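Local atomic coordinates of extracellular invertase (Aspergillus kawachii, PDB entry 5XH8), a protein that probably hydrolyses sucrose as a family 32 beta-fructofuranosidase and transfers fructosyl units efficiently to form fructooligosaccharides such as 1-kestose. Residues W125-Q136 with N165-Y173. Sequence-based numbering, arbitrary orientation.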
loop_
_atom_site.group_PDB
_atom_site.type_symbol
_atom_site.label_atom_id
_atom_site.label_comp_id
_atom_site.label_asym_id
_atom_site.label_seq_id
_atom_site.Cartn_x
_atom_site.Cartn_y
_atom_site.Cartn_z
ATOM N N TRP A 125 -2.337 20.114 0.954
ATOM C CA TRP A 125 -3.649 20.259 1.566
ATOM C C TRP A 125 -4.689 20.935 0.655
ATOM O O TRP A 125 -5.869 20.632 0.755
ATOM C CB TRP A 125 -3.560 20.999 2.924
ATOM C CG TRP A 125 -3.076 22.412 2.835
ATOM C CD1 TRP A 125 -1.805 22.851 3.055
ATOM C CD2 TRP A 125 -3.848 23.571 2.532
ATOM N NE1 TRP A 125 -1.725 24.202 2.887
ATOM C CE2 TRP A 125 -2.963 24.678 2.561
ATOM C CE3 TRP A 125 -5.195 23.789 2.209
ATOM C CZ2 TRP A 125 -3.385 25.986 2.281
ATOM C CZ3 TRP A 125 -5.615 25.098 1.934
ATOM C CH2 TRP A 125 -4.705 26.171 1.963
ATOM N N SER A 126 -4.221 21.831 -0.215
ATOM C CA SER A 126 -5.074 22.633 -1.086
ATOM C C SER A 126 -5.570 21.939 -2.343
ATOM O O SER A 126 -6.365 22.519 -3.045
ATOM C CB SER A 126 -4.337 23.901 -1.519
ATOM O OG SER A 126 -3.241 23.618 -2.372
ATOM N N ILE A 127 -5.067 20.739 -2.647
ATOM C CA ILE A 127 -5.449 20.025 -3.883
ATOM C C ILE A 127 -6.021 18.666 -3.549
ATOM O O ILE A 127 -5.870 18.197 -2.408
ATOM C CB ILE A 127 -4.263 19.877 -4.855
ATOM C CG1 ILE A 127 -3.095 19.081 -4.218
ATOM C CG2 ILE A 127 -3.829 21.244 -5.350
ATOM C CD1 ILE A 127 -1.981 18.729 -5.193
ATOM N N PRO A 128 -6.675 18.007 -4.529
ATOM C CA PRO A 128 -7.175 16.664 -4.202
ATOM C C PRO A 128 -6.035 15.705 -3.830
ATOM O O PRO A 128 -4.928 15.808 -4.372
ATOM C CB PRO A 128 -7.905 16.225 -5.489
ATOM C CG PRO A 128 -8.306 17.536 -6.145
ATOM C CD PRO A 128 -7.176 18.486 -5.836
ATOM N N TYR A 129 -6.308 14.818 -2.881
ATOM C CA TYR A 129 -5.304 13.883 -2.414
ATOM C C TYR A 129 -5.215 12.653 -3.333
ATOM O O TYR A 129 -6.238 12.052 -3.677
ATOM C CB TYR A 129 -5.673 13.456 -1.003
ATOM C CG TYR A 129 -4.584 12.759 -0.263
ATOM C CD1 TYR A 129 -3.591 13.484 0.391
ATOM C CD2 TYR A 129 -4.511 11.372 -0.250
ATOM C CE1 TYR A 129 -2.572 12.844 1.082
ATOM C CE2 TYR A 129 -3.504 10.720 0.434
ATOM C CZ TYR A 129 -2.534 11.453 1.100
ATOM O OH TYR A 129 -1.546 10.795 1.806
ATOM N N THR A 130 -4.006 12.266 -3.728
ATOM C CA THR A 130 -3.820 11.021 -4.492
ATOM C C THR A 130 -3.749 9.847 -3.527
ATOM O O THR A 130 -2.898 9.812 -2.665
ATOM C CB THR A 130 -2.547 11.079 -5.312
ATOM O OG1 THR A 130 -2.673 12.166 -6.197
ATOM C CG2 THR A 130 -2.313 9.795 -6.131
ATOM N N ARG A 131 -4.661 8.902 -3.681
ATOM C CA ARG A 131 -4.726 7.698 -2.861
ATOM C C ARG A 131 -3.371 6.986 -2.811
ATOM O O ARG A 131 -2.716 6.812 -3.833
ATOM C CB ARG A 131 -5.798 6.744 -3.436
ATOM C CG ARG A 131 -6.023 5.447 -2.647
ATOM C CD ARG A 131 -6.917 5.672 -1.464
ATOM N NE ARG A 131 -7.174 4.432 -0.751
ATOM C CZ ARG A 131 -8.063 3.512 -1.115
ATOM N NH1 ARG A 131 -8.788 3.640 -2.228
ATOM N NH2 ARG A 131 -8.206 2.427 -0.376
ATOM N N GLY A 132 -2.942 6.593 -1.614
ATOM C CA GLY A 132 -1.670 5.898 -1.465
ATOM C C GLY A 132 -0.422 6.756 -1.649
ATOM O O GLY A 132 0.676 6.217 -1.675
ATOM N N SER A 133 -0.546 8.085 -1.758
ATOM C CA SER A 133 0.656 8.912 -1.901
ATOM C C SER A 133 1.609 8.819 -0.659
ATOM O O SER A 133 2.835 8.837 -0.820
ATOM C CB SER A 133 0.313 10.357 -2.321
ATOM O OG SER A 133 -0.544 10.951 -1.414
ATOM N N GLU A 134 1.041 8.644 0.537
ATOM C CA GLU A 134 1.782 8.569 1.776
ATOM C C GLU A 134 1.408 7.295 2.565
ATOM O O GLU A 134 0.242 7.094 2.949
ATOM C CB GLU A 134 1.525 9.816 2.619
ATOM C CG GLU A 134 1.888 11.133 1.927
ATOM C CD GLU A 134 1.347 12.336 2.660
ATOM O OE1 GLU A 134 0.127 12.317 2.986
ATOM O OE2 GLU A 134 2.135 13.281 2.923
ATOM N N THR A 135 2.397 6.434 2.773
ATOM C CA THR A 135 2.254 5.252 3.616
ATOM C C THR A 135 3.288 5.364 4.729
ATOM O O THR A 135 4.176 6.228 4.692
ATOM C CB THR A 135 2.449 3.962 2.818
ATOM O OG1 THR A 135 3.745 3.943 2.218
ATOM C CG2 THR A 135 1.413 3.843 1.699
ATOM N N GLN A 136 3.155 4.528 5.749
ATOM C CA GLN A 136 4.135 4.522 6.839
ATOM C C GLN A 136 4.837 3.167 6.845
ATOM O O GLN A 136 4.165 2.114 6.907
ATOM C CB GLN A 136 3.496 4.848 8.194
ATOM C CG GLN A 136 2.303 5.803 8.135
ATOM C CD GLN A 136 2.642 7.144 7.520
ATOM O OE1 GLN A 136 3.747 7.671 7.693
ATOM N NE2 GLN A 136 1.679 7.717 6.806
ATOM N N ASN A 165 -10.887 11.166 3.487
ATOM C CA ASN A 165 -10.399 12.034 2.437
ATOM C C ASN A 165 -9.419 13.028 3.081
ATOM O O ASN A 165 -9.763 14.183 3.445
ATOM C CB ASN A 165 -11.587 12.736 1.788
ATOM C CG ASN A 165 -11.179 13.644 0.648
ATOM O OD1 ASN A 165 -10.057 13.605 0.157
ATOM N ND2 ASN A 165 -12.104 14.472 0.218
ATOM N N VAL A 166 -8.203 12.540 3.295
ATOM C CA VAL A 166 -7.182 13.310 3.994
ATOM C C VAL A 166 -6.586 14.474 3.185
ATOM O O VAL A 166 -6.458 14.380 1.973
ATOM C CB VAL A 166 -6.037 12.413 4.480
ATOM C CG1 VAL A 166 -6.556 11.434 5.526
ATOM C CG2 VAL A 166 -5.347 11.707 3.302
ATOM N N THR A 167 -6.208 15.552 3.882
ATOM C CA THR A 167 -5.405 16.635 3.320
ATOM C C THR A 167 -3.921 16.263 3.248
ATOM O O THR A 167 -3.185 16.785 2.396
ATOM C CB THR A 167 -5.496 17.913 4.165
ATOM O OG1 THR A 167 -5.335 17.601 5.556
ATOM C CG2 THR A 167 -6.844 18.622 3.936
ATOM N N ALA A 168 -3.524 15.393 4.176
ATOM C CA ALA A 168 -2.169 14.953 4.423
ATOM C C ALA A 168 -2.251 13.816 5.419
ATOM O O ALA A 168 -3.203 13.745 6.224
ATOM C CB ALA A 168 -1.330 16.072 5.034
ATOM N N PHE A 169 -1.231 12.955 5.387
ATOM C CA PHE A 169 -1.157 11.791 6.256
ATOM C C PHE A 169 0.301 11.343 6.437
ATOM O O PHE A 169 0.753 10.375 5.821
ATOM C CB PHE A 169 -2.027 10.682 5.671
ATOM C CG PHE A 169 -2.238 9.522 6.593
ATOM C CD1 PHE A 169 -3.035 9.651 7.711
ATOM C CD2 PHE A 169 -1.687 8.299 6.312
ATOM C CE1 PHE A 169 -3.227 8.582 8.569
ATOM C CE2 PHE A 169 -1.886 7.218 7.155
ATOM C CZ PHE A 169 -2.669 7.360 8.285
ATOM N N ARG A 170 1.037 12.050 7.295
ATOM C CA ARG A 170 2.486 11.871 7.349
ATOM C C ARG A 170 3.092 12.256 8.681
ATOM O O ARG A 170 2.379 12.710 9.587
ATOM C CB ARG A 170 3.137 12.665 6.212
ATOM C CG ARG A 170 2.778 14.136 6.163
ATOM C CD ARG A 170 3.681 14.895 5.173
ATOM N NE ARG A 170 3.287 16.302 5.067
ATOM C CZ ARG A 170 2.335 16.800 4.266
ATOM N NH1 ARG A 170 1.677 16.033 3.385
ATOM N NH2 ARG A 170 2.057 18.113 4.320
ATOM N N ASP A 171 4.408 12.065 8.770
ATOM C CA ASP A 171 5.242 12.500 9.895
ATOM C C ASP A 171 4.909 11.716 11.178
ATOM O O ASP A 171 4.669 12.306 12.230
ATOM C CB ASP A 171 5.117 14.006 10.167
ATOM C CG ASP A 171 5.284 14.868 8.933
ATOM O OD1 ASP A 171 5.962 14.448 7.976
ATOM O OD2 ASP A 171 4.708 15.997 8.952
ATOM N N PRO A 172 4.920 10.388 11.099
ATOM C CA PRO A 172 4.569 9.613 12.284
ATOM C C PRO A 172 5.526 9.910 13.436
ATOM O O PRO A 172 6.768 9.963 13.229
ATOM C CB PRO A 172 4.694 8.163 11.806
ATOM C CG PRO A 172 5.662 8.226 10.658
ATOM C CD PRO A 172 5.321 9.505 9.977
ATOM N N TYR A 173 4.938 10.132 14.616
ATOM C CA TYR A 173 5.678 10.442 15.840
ATOM C C TYR A 173 5.370 9.390 16.908
ATOM O O TYR A 173 4.261 9.360 17.472
ATOM C CB TYR A 173 5.333 11.846 16.335
ATOM C CG TYR A 173 6.306 12.338 17.380
ATOM C CD1 TYR A 173 7.483 13.020 17.010
ATOM C CD2 TYR A 173 6.091 12.091 18.729
ATOM C CE1 TYR A 173 8.398 13.447 17.966
ATOM C CE2 TYR A 173 7.013 12.498 19.702
ATOM C CZ TYR A 173 8.168 13.185 19.316
ATOM O OH TYR A 173 9.088 13.592 20.278
HETATM O O HOH W 1 0.242 20.159 2.751
HETATM O O HOH W 2 -9.109 14.925 -1.925
#
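Two torsions at E134 and R170 set up the salt bridge between them: E134 keeps CG beside its backbone N (chi1 -58°) and then runs extended toward 165-173, while R170 holds CG between its N and carbonyl carbon (chi1 54°), so that its chain, extended from CG to NE, crosses the carboxylate obliquely, with CB, CG and CD close to OE2. R170 NH1 reaches E134 OE2 at 2.8 Å, on the syn side, with a nearly linear N-H...O angle of 171°; the oxygen lies almost in the guanidinium plane. The second carboxylate oxygen is gripped twice. The backbone N of F169 donates to E134 OE1 at 2.8 Å from the syn side, well out of the carboxylate plane, and Y129 OH donates to the same OE1 at 2.6 Å from the anti side. With three bonds on its two oxygens, the buried carboxylate is restrained against rotation and probably favoured as the anion.

The contact joins neighbouring blades of the family 32 beta-propeller: strand 134-140 belongs to one four-stranded antiparallel sheet, and strand 166-176 forms an edge of the next. R170 and P172 begin and end the family's RDP motif, whose D171 probably stabilises the transition state, as in relatives. R170 also pairs with E248, and its side chain lies about 3 Å from a glycerol, probably from crystallisation, consistent with a place beside the substrate pocket. Water 1 bridges R170 NH2 to W125 N.

V166 CG2 sits over the Y129 ring in a CH-pi contact, 3.4 Å from the centroid and almost along the ring normal. Farther along, Q136 bends at CG, its NE2 donating to F169 O at 3.0 Å from above the carbonyl plane; its amide is steeply inclined to the F169 ring. Q136 OE1 packs against P172 CD at 3.3 Å and is hydrogen-bonded to T116.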